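Local coordinates for extracellular protein containing a SCP domain (Bacillus anthracis, PDB 4IFA) that is of unknown function but, as an extracellular protein with an SCP (CAP-superfamily) domain behind a CAP-associated N-terminal region, may take part in virulence, at residues Ile251-Asp256 and Gly274-Arg279; Asp226-Ile231 and Tyr332-Ile337; Leu189-Tyr194 and Gln294-Val299. One frame throughout, in Å; residues are numbered along the deposited sequence.

Interaction 1 of 3, residues Ile251-Asp256 and Gly274-Arg279; sequences IGHSKD and GDRLQR
H253 and R276 carry the whole contact between the helix segments 251-256 and 274-279, and each gives up a similar share of surface to the other. The guanidinium of R276 lies flat on one face of the H253 imidazole: the group centres are 3.5 Å apart and the planes differ by 10°. CZ of R276 sits 3.3 Å from ND1 of H253, over the ring but displaced toward its rim, while ND1 stands over the middle of the guanidinium. Two torsions set up this parallel stack. H253 holds CG anti to its N (chi1 -170°), and the R276 chain bends at chi3 (-69°), turning its flat end against the ring. The two side chains span a gap of 8.1 Å between CA of H253 and CA of R276. No hydrogen bond crosses between the pair; stacked face to face, ND1 of H253 and NE of R276 are badly angled for one. The polar ends bond to others: NE2 of H253 to the S264 carbonyl, NH1 of R276 to the H265 carbonyl, and NH2 in a salt bridge to E289. Stacking leaves NE2, NH1 and NH2 able to bond to those partners, and E289 probably offsets part of the arginine's charge in this buried site.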
loop_
_atom_site.group_PDB
_atom_site.type_symbol
_atom_site.label_atom_id
_atom_site.label_comp_id
_atom_site.label_asym_id
_atom_site.label_seq_id
_atom_site.Cartn_x
_atom_site.Cartn_y
_atom_site.Cartn_z
ATOM N N ILE A 251 1.915 -4.746 17.286
ATOM C CA ILE A 251 3.246 -5.279 16.986
ATOM C C ILE A 251 3.455 -6.613 17.722
ATOM O O ILE A 251 3.944 -7.595 17.162
ATOM C CB ILE A 251 4.353 -4.339 17.408
ATOM C CG1 ILE A 251 4.365 -3.052 16.581
ATOM C CG2 ILE A 251 5.724 -5.002 17.284
ATOM C CD1 ILE A 251 5.366 -2.014 17.094
ATOM N N GLY A 252 3.074 -6.636 18.998
ATOM C CA GLY A 252 3.185 -7.874 19.778
ATOM C C GLY A 252 2.398 -9.033 19.186
ATOM O O GLY A 252 2.848 -10.178 19.190
ATOM N N HIS A 253 1.218 -8.751 18.654
ATOM C CA HIS A 253 0.411 -9.796 18.027
ATOM C C HIS A 253 1.056 -10.302 16.744
ATOM O O HIS A 253 1.093 -11.518 16.479
ATOM C CB HIS A 253 -1.020 -9.338 17.829
ATOM C CG HIS A 253 -1.927 -10.443 17.426
ATOM N ND1 HIS A 253 -2.074 -11.584 18.185
ATOM C CD2 HIS A 253 -2.653 -10.642 16.306
ATOM C CE1 HIS A 253 -2.894 -12.409 17.570
ATOM N NE2 HIS A 253 -3.272 -11.863 16.437
ATOM N N SER A 254 1.512 -9.377 15.906
ATOM C CA SER A 254 2.190 -9.774 14.675
ATOM C C SER A 254 3.400 -10.679 14.963
ATOM O O SER A 254 3.621 -11.700 14.294
ATOM C CB SER A 254 2.643 -8.527 13.919
ATOM O OG SER A 254 1.505 -7.871 13.348
ATOM N N LYS A 255 4.174 -10.315 15.990
ATOM C CA LYS A 255 5.351 -11.088 16.391
ATOM C C LYS A 255 4.952 -12.471 16.921
ATOM O O LYS A 255 5.596 -13.480 16.605
ATOM C CB LYS A 255 6.160 -10.323 17.433
ATOM C CG LYS A 255 7.392 -11.064 17.956
ATOM C CD LYS A 255 8.229 -10.139 18.798
ATOM C CE LYS A 255 9.189 -10.887 19.724
ATOM N NZ LYS A 255 10.025 -11.900 19.110
ATOM N N ASP A 256 3.889 -12.523 17.715
ATOM C CA ASP A 256 3.399 -13.799 18.276
ATOM C C ASP A 256 2.983 -14.753 17.146
ATOM O O ASP A 256 3.337 -15.934 17.129
ATOM C CB ASP A 256 2.251 -13.491 19.230
ATOM C CG ASP A 256 1.690 -14.708 19.917
ATOM O OD1 ASP A 256 2.465 -15.659 20.194
ATOM O OD2 ASP A 256 0.476 -14.693 20.221
ATOM N N GLY A 274 -9.180 -8.317 23.141
ATOM C CA GLY A 274 -9.456 -7.623 24.401
ATOM C C GLY A 274 -8.388 -7.873 25.463
ATOM O O GLY A 274 -7.938 -6.942 26.151
ATOM N N ASP A 275 -7.992 -9.135 25.632
ATOM C CA ASP A 275 -6.931 -9.459 26.594
ATOM C C ASP A 275 -5.635 -8.713 26.264
ATOM O O ASP A 275 -4.960 -8.193 27.136
ATOM C CB ASP A 275 -6.629 -10.970 26.584
ATOM C CG ASP A 275 -7.777 -11.831 27.093
ATOM O OD1 ASP A 275 -8.628 -11.343 27.895
ATOM O OD2 ASP A 275 -7.816 -13.041 26.771
ATOM N N ARG A 276 -5.272 -8.689 24.975
ATOM C CA ARG A 276 -4.043 -8.040 24.574
ATOM C C ARG A 276 -4.050 -6.518 24.838
ATOM O O ARG A 276 -3.035 -5.916 25.259
ATOM C CB ARG A 276 -3.761 -8.327 23.101
ATOM C CG ARG A 276 -3.522 -9.803 22.794
ATOM C CD ARG A 276 -3.011 -9.979 21.378
ATOM N NE ARG A 276 -3.943 -9.698 20.285
ATOM C CZ ARG A 276 -4.824 -10.572 19.792
ATOM N NH1 ARG A 276 -4.988 -11.768 20.374
ATOM N NH2 ARG A 276 -5.557 -10.260 18.741
ATOM N N LEU A 277 -5.153 -5.881 24.469
ATOM C CA LEU A 277 -5.281 -4.416 24.645
ATOM C C LEU A 277 -5.213 -4.045 26.130
ATOM O O LEU A 277 -4.490 -3.123 26.517
ATOM C CB LEU A 277 -6.557 -3.887 23.974
ATOM C CG LEU A 277 -6.527 -3.896 22.436
ATOM C CD1 LEU A 277 -7.955 -3.697 21.930
ATOM C CD2 LEU A 277 -5.551 -2.852 21.881
ATOM N N GLN A 278 -5.940 -4.784 26.948
ATOM C CA GLN A 278 -5.885 -4.613 28.394
ATOM C C GLN A 278 -4.437 -4.758 28.915
ATOM O O GLN A 278 -3.986 -3.987 29.769
ATOM C CB GLN A 278 -6.789 -5.644 29.068
ATOM C CG GLN A 278 -6.871 -5.508 30.590
ATOM C CD GLN A 278 -7.672 -6.624 31.247
ATOM O OE1 GLN A 278 -7.563 -7.807 30.866
ATOM N NE2 GLN A 278 -8.434 -6.270 32.280
ATOM N N ARG A 279 -3.726 -5.792 28.453
ATOM C CA ARG A 279 -2.336 -6.001 28.862
ATOM C C ARG A 279 -1.419 -4.830 28.487
ATOM O O ARG A 279 -0.475 -4.517 29.221
ATOM C CB ARG A 279 -1.822 -7.329 28.267
ATOM C CG ARG A 279 -0.487 -7.799 28.787
ATOM C CD ARG A 279 -0.128 -9.180 28.247
ATOM N NE ARG A 279 -1.068 -10.233 28.661
ATOM C CZ ARG A 279 -1.916 -10.905 27.875
ATOM N NH1 ARG A 279 -1.979 -10.704 26.575
ATOM N NH2 ARG A 279 -2.731 -11.810 28.399
#

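Interaction 2 of 3, residues Asp226-Ile231 and Tyr332-Ile337; sequences DLTNII and YTQNFI
T228 of helix 210-234 meets Q334 and F336 of strand 331-338 in a small, buried helix-on-sheet contact within the SCP domain, an alpha-beta-alpha sandwich of the CAP superfamily. Helix 210-234 lies on one side of the sheet and helix 244-260, touched by T333 and N335, on the other. The spacing is wide, 9.9 Å between CA of T228 and CA of Q334, and the long Q334 side chain spans most of it. Extended beyond CG (chi2 177°), Q334 reaches the threonine from the opposite direction, bringing its NE2 to 2.9 Å from OG1 of T228. The hydroxyl bonds to the carbonyl of I224, one helical turn back, and OE1 of Q334 is held by ND2 of N290 on the adjoining strand, which fixes the rotation of the amide. T228 places CG2 anti to its N; this puts the methyl toward the ring of F336 while OG1 stays within reach of the I224 carbonyl. CG2 of T228 lies 4.5 Å from CE1 of F336, a loose approach at the ring edge. Around these side chains the neighbours are mostly apolar: L302 of helix 298-306 and L315 of helix 309-315 pack on T228, L315 also touches Q334 and F336, W305 lies on Q334, and the F336 ring meets that of F320.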
loop_
_atom_site.group_PDB
_atom_site.type_symbol
_atom_site.label_atom_id
_atom_site.label_comp_id
_atom_site.label_asym_id
_atom_site.label_seq_id
_atom_site.Cartn_x
_atom_site.Cartn_y
_atom_site.Cartn_z
ATOM N N ASP A 226 -1.764 5.973 7.133
ATOM C CA ASP A 226 -2.158 7.060 6.241
ATOM C C ASP A 226 -3.090 6.579 5.125
ATOM O O ASP A 226 -4.056 7.271 4.778
ATOM C CB ASP A 226 -0.927 7.700 5.607
ATOM C CG ASP A 226 -0.138 8.542 6.549
ATOM O OD1 ASP A 226 -0.695 9.090 7.516
ATOM O OD2 ASP A 226 1.095 8.736 6.306
ATOM N N LEU A 227 -2.805 5.410 4.547
ATOM C CA LEU A 227 -3.597 4.925 3.435
ATOM C C LEU A 227 -4.971 4.470 3.927
ATOM O O LEU A 227 -5.925 4.488 3.166
ATOM C CB LEU A 227 -2.812 3.826 2.694
ATOM C CG LEU A 227 -1.527 4.287 2.027
ATOM C CD1 LEU A 227 -0.728 3.047 1.545
ATOM C CD2 LEU A 227 -1.892 5.204 0.858
ATOM N N THR A 228 -5.069 4.069 5.198
ATOM C CA THR A 228 -6.394 3.746 5.788
ATOM C C THR A 228 -7.190 5.058 5.872
ATOM O O THR A 228 -8.383 5.037 5.607
ATOM C CB THR A 228 -6.275 3.076 7.174
ATOM O OG1 THR A 228 -5.682 1.774 6.982
ATOM C CG2 THR A 228 -7.633 2.838 7.804
ATOM N N ASN A 229 -6.561 6.163 6.248
ATOM C CA ASN A 229 -7.262 7.436 6.316
ATOM C C ASN A 229 -7.687 7.924 4.915
ATOM O O ASN A 229 -8.717 8.575 4.785
ATOM C CB ASN A 229 -6.521 8.478 7.119
ATOM C CG ASN A 229 -6.712 8.293 8.601
ATOM O OD1 ASN A 229 -7.778 7.843 9.017
ATOM N ND2 ASN A 229 -5.715 8.649 9.405
ATOM N N ILE A 230 -6.932 7.586 3.870
ATOM C CA ILE A 230 -7.366 7.872 2.493
ATOM C C ILE A 230 -8.655 7.104 2.176
ATOM O O ILE A 230 -9.587 7.652 1.590
ATOM C CB ILE A 230 -6.236 7.593 1.499
ATOM C CG1 ILE A 230 -5.188 8.691 1.682
ATOM C CG2 ILE A 230 -6.756 7.503 0.060
ATOM C CD1 ILE A 230 -4.007 8.581 0.812
ATOM N N ILE A 231 -8.716 5.836 2.589
ATOM C CA ILE A 231 -9.930 5.080 2.446
ATOM C C ILE A 231 -11.070 5.747 3.227
ATOM O O ILE A 231 -12.207 5.878 2.696
ATOM C CB ILE A 231 -9.705 3.620 2.939
ATOM C CG1 ILE A 231 -8.805 2.867 1.983
ATOM C CG2 ILE A 231 -11.049 2.891 3.046
ATOM C CD1 ILE A 231 -8.232 1.556 2.520
ATOM N N TYR A 332 1.124 -8.286 9.448
ATOM C CA TYR A 332 0.543 -6.956 9.549
ATOM C C TYR A 332 -0.737 -6.986 10.338
ATOM O O TYR A 332 -1.636 -7.795 10.061
ATOM C CB TYR A 332 0.176 -6.454 8.127
ATOM C CG TYR A 332 1.279 -6.590 7.082
ATOM C CD1 TYR A 332 2.148 -5.531 6.806
ATOM C CD2 TYR A 332 1.426 -7.751 6.346
ATOM C CE1 TYR A 332 3.124 -5.623 5.855
ATOM C CE2 TYR A 332 2.440 -7.853 5.379
ATOM C CZ TYR A 332 3.274 -6.792 5.133
ATOM O OH TYR A 332 4.276 -6.888 4.190
ATOM N N THR A 333 -0.819 -6.137 11.377
ATOM C CA THR A 333 -1.992 -6.071 12.227
ATOM C C THR A 333 -2.479 -4.646 12.417
ATOM O O THR A 333 -1.713 -3.774 12.805
ATOM C CB THR A 333 -1.669 -6.650 13.636
ATOM O OG1 THR A 333 -1.283 -8.027 13.525
ATOM C CG2 THR A 333 -2.841 -6.576 14.599
ATOM N N GLN A 334 -3.767 -4.441 12.153
ATOM C CA GLN A 334 -4.463 -3.204 12.513
ATOM C C GLN A 334 -5.285 -3.481 13.750
ATOM O O GLN A 334 -6.079 -4.439 13.762
ATOM C CB GLN A 334 -5.438 -2.766 11.420
ATOM C CG GLN A 334 -4.816 -2.239 10.153
ATOM C CD GLN A 334 -5.850 -1.905 9.088
ATOM O OE1 GLN A 334 -6.785 -2.672 8.843
ATOM N NE2 GLN A 334 -5.706 -0.728 8.449
ATOM N N ASN A 335 -5.165 -2.610 14.755
ATOM C CA ASN A 335 -6.054 -2.627 15.910
ATOM C C ASN A 335 -6.769 -1.272 15.947
ATOM O O ASN A 335 -6.168 -0.206 16.110
ATOM C CB ASN A 335 -5.347 -2.958 17.226
ATOM C CG ASN A 335 -4.993 -4.429 17.373
ATOM O OD1 ASN A 335 -5.361 -5.309 16.530
ATOM N ND2 ASN A 335 -4.262 -4.724 18.434
ATOM N N PHE A 336 -8.086 -1.329 15.765
ATOM C CA PHE A 336 -8.959 -0.170 15.748
ATOM C C PHE A 336 -9.575 -0.038 17.131
ATOM O O PHE A 336 -9.937 -1.040 17.757
ATOM C CB PHE A 336 -10.123 -0.382 14.747
ATOM C CG PHE A 336 -9.722 -0.542 13.308
ATOM C CD1 PHE A 336 -9.736 0.556 12.468
ATOM C CD2 PHE A 336 -9.368 -1.780 12.797
ATOM C CE1 PHE A 336 -9.386 0.429 11.143
ATOM C CE2 PHE A 336 -8.984 -1.917 11.475
ATOM C CZ PHE A 336 -9.006 -0.801 10.654
ATOM N N ILE A 337 -9.726 1.196 17.609
ATOM C CA ILE A 337 -10.388 1.450 18.887
ATOM C C ILE A 337 -11.321 2.639 18.820
ATOM O O ILE A 337 -11.268 3.473 17.910
ATOM C CB ILE A 337 -9.405 1.686 20.061
ATOM C CG1 ILE A 337 -8.480 2.881 19.771
ATOM C CG2 ILE A 337 -8.534 0.402 20.304
ATOM C CD1 ILE A 337 -7.686 3.326 21.020
#

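Interaction 3 of 3, residues Leu189-Tyr194 and Gln294-Val299; sequences LRQRPY and QHSDGV
Two hydrogen bonds made by the amide of Q191 join the end of helix 185-191 to the turn that starts helix 298-306. In the first, OG of S296 donates to OE1 of Q191 over 2.8 Å; the hydroxyl stands above the carbonyl plane, 44° out of it. In the second, NE2 of Q191 donates to OD2 of D297 over 3.2 Å and is nearly straight, at 162°. The carboxylate oxygen lies close to the amide plane of Q191, yet the amide reaches it from above the carboxylate plane. The Q191 chain bends at chi2 (-89°), which swings the amide across to the turn, and both its polar atoms are thereby used at once.

The motif is an N-cap: D297 precedes helix 298-306 and its OD1 accepts from the backbone N of A300, so one carboxylate oxygen caps the helix while the other receives Q191. In the other segment, R192 is the first residue past helix 185-191 to leave helical geometry, with positive phi. The contact thus joins the two parts of the protein, the CAP-associated N-terminal region and the SCP domain.

Charge enters through R181 of strand 176-183, which forms a salt bridge to OD2 of D297 and also touches the Q191 side chain. Packing adds little: Y77 and M183 touch the Q191 side chain.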
loop_
_atom_site.group_PDB
_atom_site.type_symbol
_atom_site.label_atom_id
_atom_site.label_comp_id
_atom_site.label_asym_id
_atom_site.label_seq_id
_atom_site.Cartn_x
_atom_site.Cartn_y
_atom_site.Cartn_z
ATOM N N LEU A 189 10.131 -7.851 -10.320
ATOM C CA LEU A 189 10.670 -9.182 -10.017
ATOM C C LEU A 189 10.914 -9.405 -8.508
ATOM O O LEU A 189 10.734 -10.506 -8.018
ATOM C CB LEU A 189 11.919 -9.437 -10.854
ATOM C CG LEU A 189 11.616 -9.490 -12.363
ATOM C CD1 LEU A 189 12.875 -9.505 -13.181
ATOM C CD2 LEU A 189 10.737 -10.693 -12.712
ATOM N N ARG A 190 11.327 -8.365 -7.792
ATOM C CA ARG A 190 11.545 -8.410 -6.327
ATOM C C ARG A 190 10.231 -8.534 -5.523
ATOM O O ARG A 190 10.121 -9.373 -4.614
ATOM C CB ARG A 190 12.235 -7.105 -5.908
ATOM C CG ARG A 190 13.577 -6.894 -6.605
ATOM C CD ARG A 190 14.721 -7.426 -5.848
ATOM N NE ARG A 190 15.418 -6.377 -5.102
ATOM C CZ ARG A 190 16.453 -5.673 -5.578
ATOM N NH1 ARG A 190 17.040 -4.755 -4.813
ATOM N NH2 ARG A 190 16.920 -5.878 -6.810
ATOM N N GLN A 191 9.266 -7.675 -5.871
ATOM C CA GLN A 191 7.913 -7.624 -5.257
ATOM C C GLN A 191 7.159 -8.940 -5.458
ATOM O O GLN A 191 6.491 -9.428 -4.547
ATOM C CB GLN A 191 7.054 -6.488 -5.874
ATOM C CG GLN A 191 7.209 -5.020 -5.326
ATOM C CD GLN A 191 6.296 -4.671 -4.133
ATOM O OE1 GLN A 191 5.120 -5.066 -4.076
ATOM N NE2 GLN A 191 6.829 -3.893 -3.196
ATOM N N ARG A 192 7.254 -9.495 -6.667
ATOM C CA ARG A 192 6.518 -10.736 -7.045
ATOM C C ARG A 192 5.045 -10.712 -6.636
ATOM O O ARG A 192 4.606 -11.484 -5.803
ATOM C CB ARG A 192 7.189 -11.983 -6.452
ATOM C CG ARG A 192 8.617 -12.143 -6.888
ATOM C CD ARG A 192 9.156 -13.540 -6.594
ATOM N NE ARG A 192 10.566 -13.684 -6.981
ATOM C CZ ARG A 192 11.225 -14.843 -7.039
ATOM N NH1 ARG A 192 10.619 -15.994 -6.748
ATOM N NH2 ARG A 192 12.508 -14.861 -7.398
ATOM N N PRO A 193 4.261 -9.822 -7.243
ATOM C CA PRO A 193 2.868 -9.721 -6.803
ATOM C C PRO A 193 1.970 -10.895 -7.160
ATOM O O PRO A 193 0.885 -11.015 -6.586
ATOM C CB PRO A 193 2.355 -8.474 -7.508
ATOM C CG PRO A 193 3.403 -8.007 -8.363
ATOM C CD PRO A 193 4.648 -8.755 -8.173
ATOM N N TYR A 194 2.407 -11.733 -8.103
ATOM C CA TYR A 194 1.627 -12.865 -8.576
ATOM C C TYR A 194 2.519 -14.113 -8.648
ATOM O O TYR A 194 3.738 -14.026 -8.481
ATOM C CB TYR A 194 1.101 -12.585 -9.989
ATOM C CG TYR A 194 0.699 -11.138 -10.253
ATOM C CD1 TYR A 194 -0.446 -10.582 -9.672
ATOM C CD2 TYR A 194 1.450 -10.339 -11.102
ATOM C CE1 TYR A 194 -0.810 -9.252 -9.910
ATOM C CE2 TYR A 194 1.077 -9.002 -11.368
ATOM C CZ TYR A 194 -0.033 -8.474 -10.773
ATOM O OH TYR A 194 -0.347 -7.162 -11.070
ATOM N N GLN A 294 2.198 -12.294 4.754
ATOM C CA GLN A 294 2.937 -12.637 3.531
ATOM C C GLN A 294 2.829 -11.698 2.347
ATOM O O GLN A 294 3.575 -11.836 1.379
ATOM C CB GLN A 294 2.739 -14.103 3.094
ATOM C CG GLN A 294 3.012 -15.119 4.233
ATOM C CD GLN A 294 4.387 -14.940 4.864
ATOM O OE1 GLN A 294 5.342 -14.549 4.187
ATOM N NE2 GLN A 294 4.510 -15.284 6.143
ATOM N N HIS A 295 1.934 -10.715 2.436
ATOM C CA HIS A 295 1.865 -9.679 1.404
ATOM C C HIS A 295 3.248 -9.014 1.311
ATOM O O HIS A 295 3.949 -8.883 2.328
ATOM C CB HIS A 295 0.770 -8.671 1.701
ATOM C CG HIS A 295 -0.577 -9.304 1.870
ATOM N ND1 HIS A 295 -0.919 -10.051 2.988
ATOM C CD2 HIS A 295 -1.648 -9.326 1.052
ATOM C CE1 HIS A 295 -2.165 -10.464 2.854
ATOM N NE2 HIS A 295 -2.623 -10.048 1.674
ATOM N N SER A 296 3.592 -8.509 0.129
ATOM C CA SER A 296 4.925 -7.915 -0.077
ATOM C C SER A 296 5.237 -6.734 0.798
ATOM O O SER A 296 6.370 -6.583 1.236
ATOM C CB SER A 296 5.124 -7.493 -1.535
ATOM O OG SER A 296 4.106 -6.562 -1.957
ATOM N N ASP A 297 4.246 -5.880 1.024
ATOM C CA ASP A 297 4.385 -4.693 1.834
ATOM C C ASP A 297 3.048 -4.221 2.367
ATOM O O ASP A 297 2.024 -4.864 2.133
ATOM C CB ASP A 297 5.182 -3.589 1.095
ATOM C CG ASP A 297 4.481 -3.051 -0.186
ATOM O OD1 ASP A 297 3.273 -3.321 -0.375
ATOM O OD2 ASP A 297 5.167 -2.325 -0.935
ATOM N N GLY A 298 3.055 -3.122 3.116
ATOM C CA GLY A 298 1.845 -2.607 3.747
ATOM C C GLY A 298 0.790 -2.204 2.757
ATOM O O GLY A 298 -0.412 -2.437 3.002
ATOM N N VAL A 299 1.185 -1.564 1.662
ATOM C CA VAL A 299 0.280 -1.198 0.570
ATOM C C VAL A 299 -0.477 -2.428 0.094
ATOM O O VAL A 299 -1.707 -2.407 -0.025
ATOM C CB VAL A 299 1.046 -0.533 -0.589
ATOM C CG1 VAL A 299 0.142 -0.414 -1.834
ATOM C CG2 VAL A 299 1.584 0.830 -0.152
#

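Interaction 2 is the one that touches both others, its centre about 16 Å from that of interaction 1 and about 19 Å from that of interaction 3; the centres of 1 and 3 are about 25 Å apart. Strand 331-338 links them: OG of S254 lies 2.8 Å from OG1 of T333, a probable hydrogen bond, and OH of Y332 lies 2.7 Å from O of H295, another. L227 also packs on V299, joining helix 210-234 to helix 298-306. Along the chain, interaction 1 is nested inside the loops closed by interactions 2 and 3, which cross each other. Interactions 1 and 2 thus fasten helices within the SCP domain, whereas interaction 3 ties that domain to the N-terminal region.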